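Local coordinates for protein putative c-1-tetrahydrofolate synthase, cytoplasmic (Leishmania major, PDB 4A26) that probably oxidises N5,N10-methylenetetrahydrofolate to the methenyl form with NADP+ and hydrolyses that product to N10-formyltetrahydrofolate, working as a homodimer in one-carbon metabolism, at residues V37-V45 against N95-P106; P120-N131 against E141-A149. All blocks are in the same frame, centred on the assembly; numbering follows the deposited sequence.

Interaction 1 of 2, residues V37-V45 against N95-P106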
loop_
_atom_site.group_PDB
_atom_site.type_symbol
_atom_site.label_atom_id
_atom_site.label_comp_id
_atom_site.label_asym_id
_atom_site.label_seq_id
_atom_site.Cartn_x
_atom_site.Cartn_y
_atom_site.Cartn_z
ATOM N N VAL A 37 12.618 28.861 8.960
ATOM C CA VAL A 37 11.214 28.636 8.660
ATOM C C VAL A 37 11.057 27.622 7.524
ATOM O O VAL A 37 11.977 27.442 6.728
ATOM C CB VAL A 37 10.532 29.988 8.317
ATOM C CG1 VAL A 37 9.726 29.904 7.037
ATOM C CG2 VAL A 37 9.679 30.468 9.484
ATOM N N PRO A 38 9.898 26.940 7.456
ATOM C CA PRO A 38 9.704 25.958 6.394
ATOM C C PRO A 38 9.501 26.603 5.033
ATOM O O PRO A 38 8.962 27.706 4.936
ATOM C CB PRO A 38 8.429 25.211 6.812
ATOM C CG PRO A 38 8.120 25.657 8.205
ATOM C CD PRO A 38 8.738 27.005 8.358
ATOM N N GLY A 39 9.930 25.899 3.991
ATOM C CA GLY A 39 9.771 26.356 2.625
ATOM C C GLY A 39 8.970 25.338 1.842
ATOM O O GLY A 39 9.331 24.164 1.793
ATOM N N LEU A 40 7.865 25.787 1.259
ATOM C CA LEU A 40 7.113 24.986 0.309
ATOM C C LEU A 40 7.460 25.470 -1.088
ATOM O O LEU A 40 7.230 26.630 -1.424
ATOM C CB LEU A 40 5.612 25.131 0.549
ATOM C CG LEU A 40 4.719 24.282 -0.353
ATOM C CD1 LEU A 40 5.106 22.805 -0.267
ATOM C CD2 LEU A 40 3.262 24.486 0.016
ATOM N N ALA A 41 8.030 24.573 -1.889
ATOM C CA ALA A 41 8.409 24.883 -3.255
ATOM C C ALA A 41 7.445 24.220 -4.221
ATOM O O ALA A 41 6.987 23.105 -3.982
ATOM C CB ALA A 41 9.825 24.411 -3.526
ATOM N N SER A 42 7.133 24.913 -5.311
ATOM C CA SER A 42 6.319 24.340 -6.376
ATOM C C SER A 42 6.983 24.562 -7.727
ATOM O O SER A 42 7.712 25.537 -7.916
ATOM C CB SER A 42 4.909 24.941 -6.375
ATOM O OG SER A 42 4.951 26.340 -6.565
ATOM N N ILE A 43 6.734 23.640 -8.653
ATOM C CA ILE A 43 7.146 23.803 -10.035
ATOM C C ILE A 43 5.903 23.733 -10.912
ATOM O O ILE A 43 5.132 22.782 -10.830
ATOM C CB ILE A 43 8.163 22.725 -10.467
ATOM C CG1 ILE A 43 9.436 22.821 -9.625
ATOM C CG2 ILE A 43 8.527 22.899 -11.926
ATOM C CD1 ILE A 43 10.436 21.714 -9.889
ATOM N N ILE A 44 5.703 24.762 -11.726
ATOM C CA ILE A 44 4.629 24.784 -12.708
ATOM C C ILE A 44 5.258 25.021 -14.077
ATOM O O ILE A 44 6.177 25.834 -14.214
ATOM C CB ILE A 44 3.565 25.868 -12.387
ATOM C CG1 ILE A 44 2.365 25.742 -13.327
ATOM C CG2 ILE A 44 4.159 27.268 -12.479
ATOM C CD1 ILE A 44 1.294 26.788 -13.089
ATOM N N VAL A 45 4.770 24.286 -15.074
ATOM C CA VAL A 45 5.298 24.347 -16.431
ATOM C C VAL A 45 4.200 24.833 -17.369
ATOM O O VAL A 45 3.072 24.336 -17.339
ATOM C CB VAL A 45 5.816 22.971 -16.886
ATOM C CG1 VAL A 45 6.264 23.016 -18.346
ATOM C CG2 VAL A 45 6.954 22.519 -15.986
ATOM N N ASN A 95 16.683 25.568 1.997
ATOM C CA ASN A 95 15.615 26.512 2.346
ATOM C C ASN A 95 14.237 25.939 2.001
ATOM O O ASN A 95 13.214 26.388 2.522
ATOM C CB ASN A 95 15.810 27.844 1.614
ATOM C CG ASN A 95 17.180 28.452 1.856
ATOM O OD1 ASN A 95 17.418 29.091 2.881
ATOM N ND2 ASN A 95 18.089 28.261 0.906
ATOM N N CYS A 96 14.236 24.945 1.117
ATOM C CA CYS A 96 13.027 24.311 0.615
ATOM C C CYS A 96 12.912 22.908 1.190
ATOM O O CYS A 96 13.816 22.086 1.027
ATOM C CB CYS A 96 13.078 24.256 -0.915
ATOM S SG CYS A 96 12.241 22.844 -1.653
ATOM N N HIS A 97 11.794 22.642 1.861
ATOM C CA HIS A 97 11.575 21.376 2.565
ATOM C C HIS A 97 10.507 20.518 1.902
ATOM O O HIS A 97 10.578 19.294 1.959
ATOM C CB HIS A 97 11.203 21.652 4.022
ATOM C CG HIS A 97 12.207 22.495 4.741
ATOM N ND1 HIS A 97 12.254 23.865 4.610
ATOM C CD2 HIS A 97 13.218 22.162 5.576
ATOM C CE1 HIS A 97 13.245 24.342 5.340
ATOM N NE2 HIS A 97 13.847 23.329 5.936
ATOM N N GLY A 98 9.514 21.161 1.292
ATOM C CA GLY A 98 8.492 20.471 0.503
ATOM C C GLY A 98 8.597 20.860 -0.962
ATOM O O GLY A 98 8.912 22.012 -1.290
ATOM N N ILE A 99 8.339 19.893 -1.841
ATOM C CA ILE A 99 8.426 20.103 -3.286
ATOM C C ILE A 99 7.230 19.469 -3.979
ATOM O O ILE A 99 7.048 18.255 -3.918
ATOM C CB ILE A 99 9.722 19.491 -3.873
ATOM C CG1 ILE A 99 10.955 20.220 -3.331
ATOM C CG2 ILE A 99 9.711 19.562 -5.396
ATOM C CD1 ILE A 99 12.280 19.599 -3.754
ATOM N N ILE A 100 6.410 20.295 -4.625
ATOM C CA ILE A 100 5.321 19.794 -5.466
ATOM C C ILE A 100 5.490 20.272 -6.907
ATOM O O ILE A 100 5.932 21.392 -7.152
ATOM C CB ILE A 100 3.920 20.201 -4.941
ATOM C CG1 ILE A 100 3.808 21.718 -4.740
ATOM C CG2 ILE A 100 3.628 19.492 -3.641
ATOM C CD1 ILE A 100 2.376 22.226 -4.704
ATOM N N VAL A 101 5.161 19.395 -7.849
ATOM C CA VAL A 101 5.111 19.742 -9.257
ATOM C C VAL A 101 3.649 19.814 -9.632
ATOM O O VAL A 101 2.928 18.823 -9.503
ATOM C CB VAL A 101 5.802 18.684 -10.126
ATOM C CG1 VAL A 101 5.497 18.925 -11.591
ATOM C CG2 VAL A 101 7.304 18.697 -9.878
ATOM N N GLN A 102 3.209 20.987 -10.082
ATOM C CA GLN A 102 1.796 21.214 -10.376
ATOM C C GLN A 102 1.381 20.457 -11.631
ATOM O O GLN A 102 1.998 20.608 -12.688
ATOM C CB GLN A 102 1.514 22.706 -10.545
ATOM C CG GLN A 102 0.030 23.058 -10.618
ATOM C CD GLN A 102 -0.737 22.673 -9.361
ATOM O OE1 GLN A 102 -0.237 22.820 -8.239
ATOM N NE2 GLN A 102 -1.962 22.184 -9.544
ATOM N N LEU A 103 0.334 19.646 -11.500
ATOM C CA LEU A 103 -0.132 18.783 -12.583
ATOM C C LEU A 103 -1.443 19.314 -13.172
ATOM O O LEU A 103 -2.174 20.041 -12.499
ATOM C CB LEU A 103 -0.335 17.360 -12.054
ATOM C CG LEU A 103 0.907 16.654 -11.495
ATOM C CD1 LEU A 103 0.520 15.376 -10.767
ATOM C CD2 LEU A 103 1.915 16.361 -12.602
ATOM N N PRO A 104 -1.745 18.961 -14.435
ATOM C CA PRO A 104 -0.931 18.178 -15.369
ATOM C C PRO A 104 0.088 19.013 -16.141
ATOM O O PRO A 104 -0.205 20.138 -16.545
ATOM C CB PRO A 104 -1.969 17.605 -16.335
ATOM C CG PRO A 104 -3.045 18.619 -16.360
ATOM C CD PRO A 104 -3.093 19.216 -14.974
ATOM N N LEU A 105 1.270 18.439 -16.349
ATOM C CA LEU A 105 2.301 19.033 -17.197
ATOM C C LEU A 105 1.887 18.941 -18.663
ATOM O O LEU A 105 0.980 18.180 -19.003
ATOM C CB LEU A 105 3.626 18.289 -17.017
ATOM C CG LEU A 105 4.260 18.284 -15.626
ATOM C CD1 LEU A 105 5.287 17.173 -15.520
ATOM C CD2 LEU A 105 4.897 19.624 -15.309
ATOM N N PRO A 106 2.549 19.715 -19.544
ATOM C CA PRO A 106 2.319 19.554 -20.977
ATOM C C PRO A 106 2.543 18.110 -21.443
ATOM O O PRO A 106 3.309 17.370 -20.821
ATOM C CB PRO A 106 3.347 20.499 -21.601
ATOM C CG PRO A 106 3.531 21.557 -20.594
ATOM C CD PRO A 106 3.398 20.885 -19.259
#

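Interaction 2 of 2, residues P120-N131 against E141-A149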
loop_
_atom_site.group_PDB
_atom_site.type_symbol
_atom_site.label_atom_id
_atom_site.label_comp_id
_atom_site.label_asym_id
_atom_site.label_seq_id
_atom_site.Cartn_x
_atom_site.Cartn_y
_atom_site.Cartn_z
ATOM N N PRO A 120 12.810 11.602 -1.732
ATOM C CA PRO A 120 11.753 11.041 -0.884
ATOM C C PRO A 120 11.375 11.902 0.317
ATOM O O PRO A 120 10.194 11.965 0.670
ATOM C CB PRO A 120 12.360 9.721 -0.409
ATOM C CG PRO A 120 13.249 9.310 -1.515
ATOM C CD PRO A 120 13.789 10.571 -2.131
ATOM N N HIS A 121 12.363 12.559 0.926
ATOM C CA HIS A 121 12.144 13.354 2.137
ATOM C C HIS A 121 11.618 14.774 1.875
ATOM O O HIS A 121 11.360 15.515 2.823
ATOM C CB HIS A 121 13.419 13.389 3.007
ATOM C CG HIS A 121 14.511 14.275 2.475
ATOM N ND1 HIS A 121 15.520 13.809 1.659
ATOM C CD2 HIS A 121 14.760 15.593 2.663
ATOM C CE1 HIS A 121 16.335 14.804 1.358
ATOM N NE2 HIS A 121 15.897 15.897 1.957
ATOM N N LYS A 122 11.440 15.146 0.607
ATOM C CA LYS A 122 10.822 16.430 0.251
ATOM C C LYS A 122 9.535 16.257 -0.567
ATOM O O LYS A 122 8.988 17.230 -1.090
ATOM C CB LYS A 122 11.816 17.303 -0.521
ATOM C CG LYS A 122 13.069 17.648 0.258
ATOM C CD LYS A 122 13.896 18.706 -0.449
ATOM C CE LYS A 122 15.068 19.162 0.410
ATOM N NZ LYS A 122 15.792 20.320 -0.182
ATOM N N ASP A 123 9.045 15.022 -0.647
ATOM C CA ASP A 123 7.882 14.681 -1.465
ATOM C C ASP A 123 6.582 15.048 -0.741
ATOM O O ASP A 123 5.871 14.179 -0.233
ATOM C CB ASP A 123 7.933 13.184 -1.800
ATOM C CG ASP A 123 6.742 12.707 -2.612
ATOM O OD1 ASP A 123 6.122 13.514 -3.332
ATOM O OD2 ASP A 123 6.428 11.503 -2.537
ATOM N N ALA A 124 6.266 16.338 -0.722
ATOM C CA ALA A 124 5.144 16.865 0.064
ATOM C C ALA A 124 3.769 16.277 -0.292
ATOM O O ALA A 124 2.893 16.192 0.573
ATOM C CB ALA A 124 5.103 18.389 -0.039
ATOM N N ASP A 125 3.573 15.894 -1.551
ATOM C CA ASP A 125 2.311 15.271 -1.978
ATOM C C ASP A 125 2.291 13.749 -1.761
ATOM O O ASP A 125 1.227 13.125 -1.836
ATOM C CB ASP A 125 1.995 15.605 -3.448
ATOM C CG ASP A 125 1.089 16.828 -3.599
ATOM O OD1 ASP A 125 0.178 17.002 -2.754
ATOM O OD2 ASP A 125 1.276 17.596 -4.577
ATOM N N ALA A 126 3.453 13.160 -1.481
ATOM C CA ALA A 126 3.566 11.718 -1.254
ATOM C C ALA A 126 3.228 10.921 -2.513
ATOM O O ALA A 126 2.505 9.922 -2.448
ATOM C CB ALA A 126 2.673 11.289 -0.102
ATOM N N LEU A 127 3.757 11.373 -3.649
ATOM C CA LEU A 127 3.488 10.759 -4.953
ATOM C C LEU A 127 4.519 9.691 -5.353
ATOM O O LEU A 127 4.285 8.922 -6.285
ATOM C CB LEU A 127 3.422 11.846 -6.034
ATOM C CG LEU A 127 2.189 12.750 -5.963
ATOM C CD1 LEU A 127 2.438 14.075 -6.673
ATOM C CD2 LEU A 127 0.967 12.044 -6.538
ATOM N N LEU A 128 5.654 9.659 -4.658
ATOM C CA LEU A 128 6.699 8.670 -4.917
ATOM C C LEU A 128 6.251 7.283 -4.454
ATOM O O LEU A 128 5.572 7.167 -3.432
ATOM C CB LEU A 128 7.996 9.050 -4.195
ATOM C CG LEU A 128 8.834 10.180 -4.795
ATOM C CD1 LEU A 128 9.949 10.565 -3.849
ATOM C CD2 LEU A 128 9.404 9.771 -6.136
ATOM N N PRO A 129 6.608 6.229 -5.210
ATOM C CA PRO A 129 6.293 4.859 -4.787
ATOM C C PRO A 129 6.822 4.491 -3.399
ATOM O O PRO A 129 6.116 3.849 -2.623
ATOM C CB PRO A 129 6.966 4.001 -5.859
ATOM C CG PRO A 129 6.951 4.852 -7.070
ATOM C CD PRO A 129 7.106 6.270 -6.598
ATOM N N VAL A 130 8.047 4.905 -3.090
ATOM C CA VAL A 130 8.644 4.623 -1.784
ATOM C C VAL A 130 7.799 5.190 -0.632
ATOM O O VAL A 130 7.625 4.529 0.390
ATOM C CB VAL A 130 10.118 5.111 -1.703
ATOM C CG1 VAL A 130 10.206 6.625 -1.861
ATOM C CG2 VAL A 130 10.763 4.654 -0.403
ATOM N N ASN A 131 7.250 6.389 -0.803
ATOM C CA ASN A 131 6.334 6.950 0.203
ATOM C C ASN A 131 4.999 6.198 0.236
ATOM O O ASN A 131 4.442 5.954 1.310
ATOM C CB ASN A 131 6.119 8.448 -0.023
ATOM C CG ASN A 131 7.383 9.268 0.235
ATOM O OD1 ASN A 131 8.159 8.979 1.148
ATOM N ND2 ASN A 131 7.590 10.295 -0.570
ATOM N N GLU A 141 6.131 4.227 9.368
ATOM C CA GLU A 141 5.410 5.464 9.106
ATOM C C GLU A 141 6.125 6.268 8.027
ATOM O O GLU A 141 7.337 6.471 8.106
ATOM C CB GLU A 141 5.275 6.298 10.387
ATOM C CG GLU A 141 3.972 6.050 11.138
ATOM C CD GLU A 141 3.829 4.612 11.609
ATOM O OE1 GLU A 141 4.782 4.082 12.228
ATOM O OE2 GLU A 141 2.762 4.010 11.366
ATOM N N PRO A 142 5.377 6.724 7.008
ATOM C CA PRO A 142 5.986 7.539 5.965
ATOM C C PRO A 142 6.195 8.976 6.435
ATOM O O PRO A 142 5.457 9.442 7.304
ATOM C CB PRO A 142 4.946 7.497 4.849
ATOM C CG PRO A 142 3.655 7.347 5.559
ATOM C CD PRO A 142 3.935 6.524 6.779
ATOM N N PRO A 143 7.193 9.676 5.868
ATOM C CA PRO A 143 7.378 11.091 6.193
ATOM C C PRO A 143 6.178 11.939 5.775
ATOM O O PRO A 143 5.851 12.909 6.451
ATOM C CB PRO A 143 8.617 11.482 5.379
ATOM C CG PRO A 143 8.674 10.497 4.271
ATOM C CD PRO A 143 8.147 9.220 4.842
ATOM N N PHE A 144 5.539 11.558 4.668
ATOM C CA PHE A 144 4.357 12.241 4.163
ATOM C C PHE A 144 3.246 11.255 3.822
ATOM O O PHE A 144 3.498 10.207 3.225
ATOM C CB PHE A 144 4.701 13.025 2.899
ATOM C CG PHE A 144 5.893 13.918 3.043
ATOM C CD1 PHE A 144 5.782 15.152 3.663
ATOM C CD2 PHE A 144 7.130 13.525 2.558
ATOM C CE1 PHE A 144 6.885 15.977 3.796
ATOM C CE2 PHE A 144 8.230 14.343 2.680
ATOM C CZ PHE A 144 8.111 15.571 3.300
ATOM N N THR A 145 2.019 11.605 4.202
ATOM C CA THR A 145 0.821 10.905 3.738
ATOM C C THR A 145 0.149 11.792 2.697
ATOM O O THR A 145 0.283 13.015 2.767
ATOM C CB THR A 145 -0.166 10.623 4.894
ATOM O OG1 THR A 145 -0.141 11.709 5.834
ATOM C CG2 THR A 145 0.214 9.345 5.612
ATOM N N PRO A 146 -0.558 11.189 1.718
ATOM C CA PRO A 146 -1.269 11.989 0.724
ATOM C C PRO A 146 -2.260 12.941 1.380
ATOM O O PRO A 146 -3.049 12.523 2.222
ATOM C CB PRO A 146 -1.992 10.938 -0.124
ATOM C CG PRO A 146 -1.183 9.734 0.012
ATOM C CD PRO A 146 -0.654 9.750 1.414
ATOM N N CYS A 147 -2.207 14.208 0.981
ATOM C CA CYS A 147 -2.921 15.281 1.666
ATOM C C CYS A 147 -4.404 15.006 1.856
ATOM O O CYS A 147 -4.862 14.866 2.992
ATOM C CB CYS A 147 -2.729 16.594 0.918
ATOM S SG CYS A 147 -1.011 17.106 0.855
ATOM N N THR A 148 -5.152 14.923 0.756
ATOM C CA THR A 148 -6.597 14.705 0.837
ATOM C C THR A 148 -6.910 13.483 1.697
ATOM O O THR A 148 -7.799 13.527 2.547
ATOM C CB THR A 148 -7.238 14.549 -0.553
ATOM O OG1 THR A 148 -7.020 15.741 -1.311
ATOM C CG2 THR A 148 -8.735 14.306 -0.437
ATOM N N ALA A 149 -6.151 12.412 1.489
ATOM C CA ALA A 149 -6.317 11.182 2.261
ATOM C C ALA A 149 -6.164 11.452 3.754
ATOM O O ALA A 149 -7.041 11.098 4.543
ATOM C CB ALA A 149 -5.313 10.133 1.803
#

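Interaction 1 of 2, residues V37-V45 against N95-P106
The carbonyl oxygen of Gly39 is gripped by two successive amides, accepting from His97 N at 2.9 Å and from Gly98 N at 3.0 Å. Gly98 N lies nearly on the extension of the carbonyl bond, whereas His97 N comes in further off that line and tilted from the carbonyl plane. His97 also returns a bond: its CG lies beside its own backbone N (chi1 -55°), which brings ND1 to Gly39 N at 3.1 Å, with the amide 21° out of the ring plane. Both polar groups of Gly39 are thus used on the same strand edge, and because its N-H is the donor, ND1 serves as the acceptor. Beyond this point the strands run parallel and the bonds alternate regularly: Ala41 N gives to Gly98 O, Ala41 O accepts from Ile100 N, Ile43 N gives to Ile100 O, and Ile43 O takes Gln102 N at 2.7 Å. Side chains leave the sheet by turns. On one face Ala41 CB meets Cys96 SG and Ile43 CB lies 4.2 Å from Val101 CG2, under helix 80-91. On the other, Ile100 CG1 reaches Ser42 CB at 3.8 Å, while Ser42 OG bonds to His59. After the cis peptide before Pro104 the chain comes back to Val45, whose two methyls split the work: CG2 touches Leu105 CD2 at 3.6 Å and CG1 meets Pro106 CD at 3.7 Å. Strand 39-45 is also bonded to strand 68-74 along its other edge, so it is the middle strand of this parallel sheet. With helices 49-64 and 80-91 packed on its two faces, the arrangement is the layered alpha/beta core, built by beta-alpha-beta crossovers, of the catalytic domain of methylenetetrahydrofolate dehydrogenase/cyclohydrolases.

Interaction 2 of 2, residues P120-N131 against E141-A149
At the junction between the catalytic and NAD(P)-binding parts of the enzyme, Phe144, just ahead of helix 147-159, plugs into the loop that carries the type I beta turn from Asp123 to Ala126. The loop wraps the ring on a face and at the edge. Ala124 CA sits over the face, 4.2 Å from the ring centroid and 16° off the normal, a CH-pi contact, and the carbonyl carbon of Asp123 lies above the same face nearer the rim. At the edge, His121 O approaches Phe144 CZ at 3.3 Å, with Pro120 O also close to the ring plane. A chi1 of -51°, which sets CG beside the backbone N of Phe144, turns the ring into this curl. Ala292 and Asn288 of helix 279-297 add further packing against it.

The curl is held from within by the carboxylate of Asp123. Its OD2 accepts from Leu128 N at 2.9 Å on the syn side and from Asn131 ND2 at 2.6 Å through the anti lone pair, with OD2 lying practically in the amide plane of Asn131. The Asn131 and Pro143 side chains cross at about a right angle, and Asn131 OD1, the other end of that amide, rests 3.5 Å from Pro143 CG. Ala126 CB points into the second segment, lying against Phe144 CB and 4.0 Å from Pro146 CD. Where helix 147-159 starts, Cys147 SG faces the turn, 3.8 Å from Asp125 OD1.

From the N terminus, the chain lays down strand 39-45, passes through helix 49-64, strand 68-74 and helix 80-91, and closes this long excursion when strand 98-101 pairs in interaction 1. Interaction 2 follows in series, neither nested nor crossed: its much shorter loop, containing most of helix 129-136, closes as 141-149 returns to 120-131. The two contacts touch directly, since Lys122 O probably accepts from Ile99 N and Lys122 NZ, hydrogen-bonded to Asn91 O, also bonds to Cys96 O. Together they tie the edge of the catalytic-domain sheet to the start of helix 147-159, while Leu127 and Val130 pack on the second subunit of the homodimer.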